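Local coordinates for protein pyrrolidone-carboxylate peptidase (Pyrococcus furiosus, PDB 1X10) that removes N-terminal pyroglutamyl (5-oxoproline) residues from polypeptides as a thiol peptidase of the C15 family, working as a homotetramer, at residues K118-M121 against K122-E126; E194-K197 against V198-V202. The protein carries 3 engineered substitutions. One frame throughout, in Å; residues are numbered along the deposited sequence.

Interaction 1 of 2, residues K118-M121 against K122-E126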
# COMPACT_ATOMS: atom_id res chain seq x y z
N LYS A 118 -25.20 6.47 0.99
CA LYS A 118 -24.60 7.79 1.15
C LYS A 118 -24.94 8.41 2.51
O LYS A 118 -24.09 9.04 3.14
CB LYS A 118 -25.03 8.73 0.01
CG LYS A 118 -24.38 8.41 -1.34
CD LYS A 118 -22.85 8.47 -1.24
CE LYS A 118 -22.15 8.12 -2.56
NZ LYS A 118 -22.33 9.15 -3.62
N LYS A 119 -26.18 8.23 2.96
CA LYS A 119 -26.58 8.76 4.26
C LYS A 119 -25.84 8.04 5.39
O LYS A 119 -25.46 8.64 6.39
CB LYS A 119 -28.09 8.63 4.46
CG LYS A 119 -28.91 9.56 3.59
CD LYS A 119 -30.39 9.46 3.93
CE LYS A 119 -31.20 10.47 3.14
NZ LYS A 119 -32.66 10.36 3.44
N ILE A 120 -25.64 6.73 5.22
CA ILE A 120 -24.93 5.95 6.22
C ILE A 120 -23.49 6.46 6.31
O ILE A 120 -22.98 6.72 7.40
CB ILE A 120 -24.94 4.45 5.85
CG1 ILE A 120 -26.36 3.90 6.00
CG2 ILE A 120 -23.97 3.67 6.74
CD1 ILE A 120 -26.53 2.46 5.53
N MET A 121 -22.84 6.63 5.16
CA MET A 121 -21.46 7.11 5.14
C MET A 121 -21.36 8.48 5.82
O MET A 121 -20.43 8.74 6.58
CB MET A 121 -20.95 7.20 3.70
CG MET A 121 -19.54 7.79 3.58
SD MET A 121 -18.82 7.74 1.91
CE MET A 121 -19.58 9.20 1.16
N LYS A 122 -22.34 9.33 5.53
CA LYS A 122 -22.36 10.67 6.10
C LYS A 122 -22.48 10.64 7.63
O LYS A 122 -21.77 11.36 8.33
CB LYS A 122 -23.52 11.47 5.49
CG LYS A 122 -23.54 12.94 5.87
CD LYS A 122 -24.06 13.16 7.27
CE LYS A 122 -25.54 12.82 7.40
NZ LYS A 122 -26.05 13.02 8.79
N LYS A 123 -23.37 9.80 8.15
CA LYS A 123 -23.55 9.70 9.59
C LYS A 123 -22.31 9.12 10.26
O LYS A 123 -21.90 9.57 11.34
CB LYS A 123 -24.77 8.83 9.92
CG LYS A 123 -25.21 8.92 11.36
CD LYS A 123 -25.61 10.35 11.71
CE LYS A 123 -26.04 10.48 13.16
NZ LYS A 123 -27.25 9.67 13.44
N LEU A 124 -21.70 8.12 9.64
CA LEU A 124 -20.49 7.52 10.20
C LEU A 124 -19.42 8.60 10.33
O LEU A 124 -18.75 8.71 11.36
CB LEU A 124 -20.00 6.37 9.31
CG LEU A 124 -20.90 5.13 9.32
CD1 LEU A 124 -20.38 4.10 8.33
CD2 LEU A 124 -20.95 4.54 10.73
N HIS A 125 -19.27 9.42 9.28
CA HIS A 125 -18.28 10.50 9.30
C HIS A 125 -18.56 11.49 10.43
O HIS A 125 -17.63 11.98 11.07
CB HIS A 125 -18.29 11.23 7.95
CG HIS A 125 -17.72 10.43 6.83
ND1 HIS A 125 -17.59 10.92 5.55
CD2 HIS A 125 -17.22 9.17 6.79
CE1 HIS A 125 -17.03 10.01 4.77
NE2 HIS A 125 -16.80 8.93 5.50
N GLU A 126 -19.83 11.77 10.67
CA GLU A 126 -20.21 12.68 11.75
C GLU A 126 -19.86 12.07 13.10
O GLU A 126 -19.64 12.79 14.07
CB GLU A 126 -21.70 12.99 11.68
CG GLU A 126 -22.07 13.83 10.46
CD GLU A 126 -23.56 14.07 10.34
OE1 GLU A 126 -23.95 14.83 9.43
OE2 GLU A 126 -24.34 13.49 11.13
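H125 N donates to M121 O at 3.0 Å and L124 N to I120 O at 2.9 Å, two of the four i-to-i+4 bonds, with K122 to K118 and K123 to K119, that carry helix 117-126 through this stretch. M121 O is used twice: besides accepting that N-H it lies 3.1 Å above the plane of the H125 imidazole, offset toward the rim. At the far end of the same ring, M121 CG comes within 3.5 Å of H125 NE2. CG stands anti to the backbone N (chi1 176°) and the chain stays extended at chi2, which puts M121 SD 4.8 Å from the H125 ring centroid, 50° off the normal, an oblique sulfur-aromatic contact. H125 NE2 hydrogen-bonds the carbonyl O of A131, which probably helps hold the ring's rotation. This is an amphipathic helix of the C15 peptidase α/β fold: the buried I120 and L124 line one side, while K119 makes a salt bridge with E206 of helix 189-206. I120 CG2 meets L124 CD1 at 3.9 Å, the two side chains lying side by side and pointing the same way, against I78 and I76 of strand 76-83. K118 NZ forms a salt bridge with D100 of a second subunit.

Interaction 2 of 2, residues E194-K197 against V198-V202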
# COMPACT_ATOMS: atom_id res chain seq x y z
N GLU A 194 -20.05 -0.24 16.38
CA GLU A 194 -20.82 1.00 16.38
C GLU A 194 -21.20 1.39 14.95
O GLU A 194 -22.30 1.90 14.71
CB GLU A 194 -20.03 2.13 17.04
CG GLU A 194 -20.78 3.47 17.07
CD GLU A 194 -21.99 3.46 17.99
OE1 GLU A 194 -22.78 4.43 17.95
OE2 GLU A 194 -22.15 2.49 18.77
N ALA A 195 -20.29 1.15 14.01
CA ALA A 195 -20.55 1.47 12.61
C ALA A 195 -21.78 0.71 12.12
O ALA A 195 -22.63 1.27 11.45
CB ALA A 195 -19.32 1.12 11.75
N VAL A 196 -21.86 -0.58 12.46
CA VAL A 196 -22.99 -1.40 12.05
C VAL A 196 -24.27 -0.90 12.73
O VAL A 196 -25.33 -0.86 12.11
CB VAL A 196 -22.76 -2.90 12.38
CG1 VAL A 196 -23.99 -3.72 12.02
CG2 VAL A 196 -21.55 -3.41 11.61
N LYS A 197 -24.17 -0.53 14.00
CA LYS A 197 -25.33 -0.03 14.73
C LYS A 197 -25.83 1.25 14.05
O LYS A 197 -27.03 1.45 13.88
CB LYS A 197 -24.98 0.28 16.19
CG LYS A 197 -24.76 -0.94 17.06
CD LYS A 197 -24.53 -0.54 18.52
CE LYS A 197 -24.19 -1.76 19.38
NZ LYS A 197 -23.85 -1.39 20.79
N VAL A 198 -24.90 2.11 13.67
CA VAL A 198 -25.25 3.35 13.00
C VAL A 198 -25.96 3.09 11.67
O VAL A 198 -26.95 3.74 11.34
CB VAL A 198 -24.01 4.23 12.74
CG1 VAL A 198 -24.39 5.41 11.85
CG2 VAL A 198 -23.44 4.72 14.07
N ALA A 199 -25.45 2.12 10.91
CA ALA A 199 -26.05 1.78 9.62
C ALA A 199 -27.49 1.33 9.82
O ALA A 199 -28.38 1.69 9.04
CB ALA A 199 -25.24 0.66 8.95
N ILE A 200 -27.73 0.53 10.85
CA ILE A 200 -29.07 0.05 11.15
C ILE A 200 -30.00 1.22 11.48
O ILE A 200 -31.11 1.32 10.96
CB ILE A 200 -29.06 -0.94 12.35
CG1 ILE A 200 -28.24 -2.18 11.99
CG2 ILE A 200 -30.48 -1.33 12.71
CD1 ILE A 200 -28.00 -3.11 13.16
N GLU A 201 -29.53 2.11 12.34
CA GLU A 201 -30.30 3.28 12.74
C GLU A 201 -30.67 4.14 11.54
O GLU A 201 -31.83 4.56 11.39
CB GLU A 201 -29.50 4.12 13.74
CG GLU A 201 -29.17 3.38 15.03
CD GLU A 201 -28.19 4.13 15.91
OE1 GLU A 201 -27.86 3.60 17.00
OE2 GLU A 201 -27.73 5.23 15.53
N VAL A 202 -29.69 4.40 10.67
CA VAL A 202 -29.93 5.21 9.49
C VAL A 202 -30.90 4.51 8.53
O VAL A 202 -31.76 5.16 7.93
CB VAL A 202 -28.60 5.52 8.76
CG1 VAL A 202 -28.88 6.31 7.48
CG2 VAL A 202 -27.68 6.31 9.69
O HOH W 1 -25.56 4.22 18.45
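E194 and E201, seven residues apart and so two turns along one face of helix 189-206, are joined by a water that donates to both carboxylates, 2.8 Å from E194 OE1 and 2.8 Å from E201 OE1. E194 OE1 and E201 OE1 stay 5.2 Å apart, so the shared water probably eases the repulsion between like charges; R127 lies near both acids, but only as a long, weak ion pair with each. E194 gets there by a bend at chi2 (68°), which swings its carboxylate along the helix, and OE1 also passes 3.9 Å from V198 CG2. The E201 chain is extended beyond CG, and its CG rests 3.1 Å from K197 O. That carbonyl also accepts the hydrogen bond from E201 N, so backbone and side chain of E201 both lie against it. The i-to-i+4 ladder behind these groups is regular: V198 N to E194 O is 2.8 Å, and A199 to A195 and I200 to V196 follow. On the buried side V196 CG1 and I200 CD1 approach loosely, 4.2 Å apart, while I200 CG1 packs over V196 O. V196 and I200 press on V5 of strand 2-8 and on L26 of helix 18-26, and A199 and I200 on I65 of strand 63-69. Along another side A195, V198 and V202 meet helix 117-126, so this helix is wedged between the parallel strands of the central sheet and two neighbouring helices.

Overall arrangement
Interactions 1 and 2 are each a run of i-to-i+4 contacts inside one helix, and the two helices pack directly on each other, the contact centres about 10 Å apart. L124 CD2 lies 3.6 Å from A195 CA, and K123 CG lies 3.6 Å from V198 CG1; a turn away I120 CG1 reaches V202 CG1 at 3.8 Å. Helix 189-206 is the more buried partner, with helix 117-126 lying farther from the chain centre and touching other subunits. Neither contact supplies a catalytic residue, yet both lie within about 11 Å of active-site side chains: the V196 side chain is about 9 Å from that of H166, and that of I120 about 10 Å from that of E79.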